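Iron transport multicopper oxidase FET3 (Saccharomyces cerevisiae, PDB 1ZPU) oxidises ferrous to ferric iron at the expense of dioxygen, using four bound copper ions, so that yeast can take up iron with high affinity. Local coordinates at residues R43-T57 / Q80-T94. Sequence-based numbering, arbitrary orientation.
With NAG (2-acetamido-2-deoxy-beta-D-glucopyranose), chain K; NAG (2-acetamido-2-deoxy-beta-D-glucopyranose), chain J.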
loop_
_atom_site.group_PDB
_atom_site.type_symbol
_atom_site.label_atom_id
_atom_site.label_comp_id
_atom_site.label_asym_id
_atom_site.label_seq_id
_atom_site.Cartn_x
_atom_site.Cartn_y
_atom_site.Cartn_z
ATOM N N ARG A 43 -8.692 3.487 20.925
ATOM C CA ARG A 43 -7.655 4.479 20.686
ATOM C C ARG A 43 -6.296 3.786 20.626
ATOM O O ARG A 43 -5.979 2.952 21.462
ATOM C CB ARG A 43 -7.667 5.556 21.775
ATOM C CG ARG A 43 -6.636 6.656 21.561
ATOM C CD ARG A 43 -6.794 7.819 22.533
ATOM N NE ARG A 43 -8.040 8.558 22.335
ATOM C CZ ARG A 43 -8.250 9.456 21.376
ATOM N NH1 ARG A 43 -7.293 9.744 20.505
ATOM N NH2 ARG A 43 -9.421 10.073 21.293
ATOM N N VAL A 44 -5.503 4.134 19.621
ATOM C CA VAL A 44 -4.143 3.614 19.492
ATOM C C VAL A 44 -3.157 4.761 19.628
ATOM O O VAL A 44 -3.236 5.747 18.893
ATOM C CB VAL A 44 -3.904 2.866 18.135
ATOM C CG1 VAL A 44 -2.490 2.316 18.061
ATOM C CG2 VAL A 44 -4.904 1.730 17.939
ATOM N N GLN A 45 -2.241 4.622 20.579
ATOM C CA GLN A 45 -1.197 5.620 20.816
ATOM C C GLN A 45 0.204 5.012 20.694
ATOM O O GLN A 45 0.677 4.346 21.610
ATOM C CB GLN A 45 -1.380 6.257 22.187
ATOM C CG GLN A 45 -2.747 6.896 22.395
ATOM C CD GLN A 45 -2.912 7.485 23.788
ATOM O OE1 GLN A 45 -2.302 7.019 24.740
ATOM N NE2 GLN A 45 -3.744 8.506 23.910
ATOM N N ILE A 46 0.861 5.248 19.560
ATOM C CA ILE A 46 2.206 4.737 19.336
ATOM C C ILE A 46 3.254 5.841 19.447
ATOM O O ILE A 46 3.214 6.826 18.711
ATOM C CB ILE A 46 2.328 4.009 17.970
ATOM C CG1 ILE A 46 1.210 2.985 17.827
ATOM C CG2 ILE A 46 3.679 3.318 17.846
ATOM C CD1 ILE A 46 1.023 2.481 16.477
ATOM N N TYR A 47 4.176 5.672 20.389
ATOM C CA TYR A 47 5.352 6.515 20.483
ATOM C C TYR A 47 6.434 5.890 19.630
ATOM O O TYR A 47 7.068 4.919 20.045
ATOM C CB TYR A 47 5.855 6.590 21.925
ATOM C CG TYR A 47 4.975 7.405 22.822
ATOM C CD1 TYR A 47 4.013 6.795 23.627
ATOM C CD2 TYR A 47 5.095 8.794 22.875
ATOM C CE1 TYR A 47 3.190 7.555 24.465
ATOM C CE2 TYR A 47 4.283 9.547 23.701
ATOM C CZ TYR A 47 3.332 8.923 24.494
ATOM O OH TYR A 47 2.520 9.671 25.318
ATOM N N LEU A 48 6.643 6.427 18.432
ATOM C CA LEU A 48 7.717 5.932 17.575
ATOM C C LEU A 48 8.964 6.776 17.793
ATOM O O LEU A 48 8.922 8.005 17.708
ATOM C CB LEU A 48 7.322 5.955 16.100
ATOM C CG LEU A 48 7.822 4.859 15.155
ATOM C CD1 LEU A 48 7.669 5.327 13.722
ATOM C CD2 LEU A 48 9.245 4.422 15.392
ATOM N N THR A 49 10.069 6.109 18.093
ATOM C CA THR A 49 11.339 6.785 18.258
ATOM C C THR A 49 12.311 6.332 17.191
ATOM O O THR A 49 12.577 5.152 17.039
ATOM C CB THR A 49 11.953 6.523 19.640
ATOM O OG1 THR A 49 11.000 6.868 20.648
ATOM C CG2 THR A 49 13.223 7.356 19.834
ATOM N N ASN A 50 12.851 7.294 16.462
ATOM C CA ASN A 50 13.889 7.021 15.487
ATOM C C ASN A 50 15.231 6.780 16.174
ATOM O O ASN A 50 15.885 7.719 16.625
ATOM C CB ASN A 50 14.009 8.191 14.504
ATOM C CG ASN A 50 14.900 7.869 13.328
ATOM O OD1 ASN A 50 15.544 6.823 13.296
ATOM N ND2 ASN A 50 14.931 8.757 12.345
ATOM N N GLY A 51 15.629 5.514 16.253
ATOM C CA GLY A 51 16.910 5.146 16.853
ATOM C C GLY A 51 17.949 4.773 15.816
ATOM O O GLY A 51 19.007 4.243 16.154
ATOM N N MET A 52 17.634 5.037 14.549
ATOM C CA MET A 52 18.558 4.786 13.441
ATOM C C MET A 52 19.502 5.965 13.298
ATOM O O MET A 52 19.113 7.104 13.553
ATOM C CB MET A 52 17.804 4.547 12.135
ATOM C CG MET A 52 17.301 3.158 11.986
ATOM S SD MET A 52 15.888 3.044 10.848
ATOM C CE MET A 52 14.989 4.550 11.261
ATOM N N ASN A 53 20.732 5.691 12.880
ATOM C CA ASN A 53 21.809 6.681 13.001
ATOM C C ASN A 53 21.797 7.824 11.983
ATOM O O ASN A 53 22.364 8.888 12.219
ATOM C CB ASN A 53 23.165 5.979 12.926
ATOM C CG ASN A 53 24.225 6.700 13.710
ATOM O OD1 ASN A 53 24.109 6.847 14.928
ATOM N ND2 ASN A 53 25.272 7.159 13.022
ATOM N N ASN A 54 21.137 7.598 10.853
ATOM C CA ASN A 54 21.384 8.412 9.668
ATOM C C ASN A 54 20.164 8.565 8.740
ATOM O O ASN A 54 20.187 9.396 7.839
ATOM C CB ASN A 54 22.549 7.776 8.904
ATOM C CG ASN A 54 22.259 6.292 8.521
ATOM O OD1 ASN A 54 21.406 5.596 9.140
ATOM N ND2 ASN A 54 22.969 5.814 7.489
ATOM N N THR A 55 19.114 7.774 8.956
ATOM C CA THR A 55 17.891 7.897 8.164
ATOM C C THR A 55 16.804 8.666 8.919
ATOM O O THR A 55 16.837 8.751 10.150
ATOM C CB THR A 55 17.320 6.514 7.823
ATOM O OG1 THR A 55 18.307 5.506 8.081
ATOM C CG2 THR A 55 16.873 6.460 6.363
ATOM N N ASN A 56 15.843 9.216 8.179
ATOM C CA ASN A 56 14.571 9.635 8.771
ATOM C C ASN A 56 13.620 8.420 8.907
ATOM O O ASN A 56 13.934 7.342 8.395
ATOM C CB ASN A 56 13.949 10.763 7.944
ATOM C CG ASN A 56 14.766 12.069 8.001
ATOM O OD1 ASN A 56 15.415 12.361 9.007
ATOM N ND2 ASN A 56 14.705 12.869 6.921
ATOM N N THR A 57 12.498 8.579 9.615
ATOM C CA THR A 57 11.447 7.541 9.646
ATOM C C THR A 57 10.044 8.124 9.612
ATOM O O THR A 57 9.854 9.326 9.763
ATOM C CB THR A 57 11.500 6.612 10.898
ATOM O OG1 THR A 57 12.753 6.741 11.580
ATOM C CG2 THR A 57 11.258 5.170 10.501
ATOM N N GLN A 80 2.996 15.071 7.678
ATOM C CA GLN A 80 3.941 15.317 8.755
ATOM C C GLN A 80 5.278 15.610 8.108
ATOM O O GLN A 80 5.454 15.362 6.921
ATOM C CB GLN A 80 4.108 14.057 9.590
ATOM C CG GLN A 80 4.756 12.922 8.803
ATOM C CD GLN A 80 4.943 11.670 9.606
ATOM O OE1 GLN A 80 3.978 11.009 10.003
ATOM N NE2 GLN A 80 6.195 11.320 9.840
ATOM N N CYS A 81 6.224 16.131 8.880
ATOM C CA CYS A 81 7.602 16.166 8.419
ATOM C C CYS A 81 8.274 14.879 8.927
ATOM O O CYS A 81 7.727 14.227 9.819
ATOM C CB CYS A 81 8.297 17.446 8.876
ATOM S SG CYS A 81 8.227 17.680 10.631
ATOM N N PRO A 82 9.426 14.481 8.337
ATOM C CA PRO A 82 10.061 13.201 8.679
ATOM C C PRO A 82 10.583 13.159 10.107
ATOM O O PRO A 82 10.975 14.205 10.646
ATOM C CB PRO A 82 11.256 13.140 7.719
ATOM C CG PRO A 82 10.952 14.100 6.639
ATOM C CD PRO A 82 10.209 15.198 7.314
ATOM N N ILE A 83 10.595 11.967 10.707
ATOM C CA ILE A 83 11.134 11.802 12.051
ATOM C C ILE A 83 12.651 11.690 12.008
ATOM O O ILE A 83 13.196 10.713 11.501
ATOM C CB ILE A 83 10.558 10.584 12.799
ATOM C CG1 ILE A 83 9.038 10.607 12.796
ATOM C CG2 ILE A 83 11.062 10.543 14.241
ATOM C CD1 ILE A 83 8.431 9.231 12.930
ATOM N N ALA A 84 13.316 12.703 12.554
ATOM C CA ALA A 84 14.775 12.757 12.599
ATOM C C ALA A 84 15.345 11.796 13.642
ATOM O O ALA A 84 14.680 11.503 14.635
ATOM C CB ALA A 84 15.232 14.177 12.896
ATOM N N PRO A 85 16.578 11.296 13.417
ATOM C CA PRO A 85 17.255 10.480 14.426
ATOM C C PRO A 85 17.223 11.120 15.811
ATOM O O PRO A 85 17.573 12.292 15.957
ATOM C CB PRO A 85 18.691 10.403 13.905
ATOM C CG PRO A 85 18.563 10.533 12.436
ATOM C CD PRO A 85 17.391 11.439 12.193
ATOM N N GLY A 86 16.792 10.352 16.808
ATOM C CA GLY A 86 16.677 10.824 18.184
ATOM C C GLY A 86 15.278 11.273 18.572
ATOM O O GLY A 86 14.922 11.250 19.753
ATOM N N SER A 87 14.487 11.674 17.578
ATOM C CA SER A 87 13.155 12.223 17.817
ATOM C C SER A 87 12.072 11.157 18.008
ATOM O O SER A 87 12.226 10.006 17.595
ATOM C CB SER A 87 12.773 13.211 16.713
ATOM O OG SER A 87 13.582 14.385 16.783
ATOM N N THR A 88 10.987 11.558 18.661
ATOM C CA THR A 88 9.876 10.674 18.982
ATOM C C THR A 88 8.577 11.301 18.500
ATOM O O THR A 88 8.192 12.363 18.974
ATOM C CB THR A 88 9.742 10.462 20.517
ATOM O OG1 THR A 88 10.955 9.921 21.054
ATOM C CG2 THR A 88 8.572 9.526 20.845
ATOM N N MET A 89 7.895 10.641 17.574
ATOM C CA MET A 89 6.574 11.095 17.173
ATOM C C MET A 89 5.480 10.242 17.821
ATOM O O MET A 89 5.601 9.019 17.909
ATOM C CB MET A 89 6.455 11.162 15.647
ATOM C CG MET A 89 5.023 11.205 15.109
ATOM S SD MET A 89 4.738 12.148 13.591
ATOM C CE MET A 89 6.260 11.936 12.705
ATOM N N LEU A 90 4.437 10.907 18.309
ATOM C CA LEU A 90 3.292 10.222 18.867
ATOM C C LEU A 90 2.186 10.144 17.833
ATOM O O LEU A 90 1.688 11.165 17.365
ATOM C CB LEU A 90 2.808 10.908 20.143
ATOM C CG LEU A 90 1.486 10.416 20.744
ATOM C CD1 LEU A 90 1.524 8.932 21.148
ATOM C CD2 LEU A 90 1.109 11.284 21.913
ATOM N N TYR A 91 1.828 8.920 17.468
ATOM C CA TYR A 91 0.691 8.660 16.598
ATOM C C TYR A 91 -0.505 8.342 17.492
ATOM O O TYR A 91 -0.518 7.328 18.179
ATOM C CB TYR A 91 1.009 7.506 15.628
ATOM C CG TYR A 91 2.026 7.872 14.557
ATOM C CD1 TYR A 91 3.375 7.558 14.706
ATOM C CD2 TYR A 91 1.636 8.548 13.401
ATOM C CE1 TYR A 91 4.321 7.907 13.724
ATOM C CE2 TYR A 91 2.567 8.897 12.409
ATOM C CZ TYR A 91 3.908 8.577 12.577
ATOM O OH TYR A 91 4.821 8.926 11.594
ATOM N N ASN A 92 -1.496 9.226 17.486
ATOM C CA ASN A 92 -2.599 9.167 18.426
ATOM C C ASN A 92 -3.892 9.294 17.656
ATOM O O ASN A 92 -4.235 10.374 17.190
ATOM C CB ASN A 92 -2.450 10.312 19.423
ATOM C CG ASN A 92 -3.400 10.219 20.601
ATOM O OD1 ASN A 92 -4.397 9.483 20.574
ATOM N ND2 ASN A 92 -3.074 10.970 21.661
ATOM N N PHE A 93 -4.601 8.183 17.507
ATOM C CA PHE A 93 -5.797 8.143 16.670
ATOM C C PHE A 93 -6.791 7.097 17.138
ATOM O O PHE A 93 -6.425 6.133 17.800
ATOM C CB PHE A 93 -5.432 7.911 15.200
ATOM C CG PHE A 93 -4.743 6.598 14.934
ATOM C CD1 PHE A 93 -5.469 5.479 14.547
ATOM C CD2 PHE A 93 -3.367 6.483 15.043
ATOM C CE1 PHE A 93 -4.833 4.257 14.285
ATOM C CE2 PHE A 93 -2.729 5.264 14.785
ATOM C CZ PHE A 93 -3.462 4.153 14.405
ATOM N N THR A 94 -8.054 7.303 16.786
ATOM C CA THR A 94 -9.107 6.339 17.079
ATOM C C THR A 94 -9.406 5.556 15.818
ATOM O O THR A 94 -8.892 5.871 14.741
ATOM C CB THR A 94 -10.387 7.015 17.536
ATOM O OG1 THR A 94 -10.168 8.423 17.625
ATOM C CG2 THR A 94 -10.810 6.490 18.886
HETATM C C1 NAG K . -4.170 11.471 22.449
HETATM C C2 NAG K . -3.721 12.561 23.427
HETATM C C3 NAG K . -4.853 12.850 24.402
HETATM C C4 NAG K . -6.094 13.256 23.618
HETATM C C5 NAG K . -6.375 12.368 22.399
HETATM C C6 NAG K . -7.355 13.061 21.452
HETATM C C7 NAG K . -2.058 11.509 25.012
HETATM C C8 NAG K . -2.639 11.630 26.402
HETATM N N2 NAG K . -2.422 12.384 24.079
HETATM O O3 NAG K . -4.491 13.926 25.248
HETATM O O4 NAG K . -7.198 13.254 24.495
HETATM O O5 NAG K . -5.197 12.049 21.668
HETATM O O6 NAG K . -7.090 14.450 21.406
HETATM O O7 NAG K . -1.231 10.639 24.767
HETATM C C1 NAG J . 15.998 13.365 6.513
HETATM C C2 NAG J . 16.770 13.245 5.183
HETATM C C3 NAG J . 17.442 14.563 4.761
HETATM C C4 NAG J . 16.530 15.782 4.937
HETATM C C5 NAG J . 15.765 15.783 6.260
HETATM C C6 NAG J . 14.243 15.869 6.045
HETATM C C7 NAG J . 17.534 11.099 4.317
HETATM C C8 NAG J . 18.256 11.088 2.994
HETATM N N2 NAG J . 17.738 12.144 5.143
HETATM O O3 NAG J . 17.803 14.485 3.394
HETATM O O4 NAG J . 17.318 16.942 4.873
HETATM O O5 NAG J . 16.160 14.663 7.059
HETATM O O6 NAG J . 13.879 17.070 5.394
HETATM O O7 NAG J . 16.760 10.158 4.588
#
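V44 and F93 face each other on the inner side of an antiparallel strand pair, V44 CB lying over the F93 ring face, 4.3 Å from its centroid. Farther along this face L48 CD1 approaches I83 CD1 (4.1 Å) and the Y91 ring, while F120 of strand 117-123 packs on V44 and F93 from the opposing sheet. Y47 and L90 pair on the outer face: L90 CD1 sits squarely over the centre of the tyrosine ring, 3.7 Å from its centroid, and T88 CG2 comes to the ring's edge. Between the faces, V44, I46 and L48 exchange paired backbone hydrogen bonds with F93, Y91 and M89. Past the strand ends, N50 stitches the loops together. N50 ND2 donates to I83 O (2.7 Å), from above that carbonyl's plane, and to T55 O within its own loop; OD1 takes M52 N in an Asx turn. I83 O also accepts T57 N, so two donors grip one carbonyl. At the outer polar edge N92 carries an N-linked GlcNAc on ND2, and R43 NH1 donates to N92 OD1 (2.9 Å), the guanidinium turned 82° from the amide. With R43 CG anti to the backbone N (chi1 -178°) and the chain bent at chi3 (-66°), one guanidinium face meets the sugar, CZ lying 3.6 Å from GlcNAc C5. An alanine in place of R43 would remove both contacts and is likely to leave N92 OD1 without this donor and the first sugar freer to turn. The chemistry thus divides by face: apolar groups dominate the face turned into the first plastocyanin-like domain's beta-sandwich, where the Y91 hydroxyl donates to Q80 OE1, whereas the outer side combines an aliphatic-aromatic pair with a charged group laid against the glycan root.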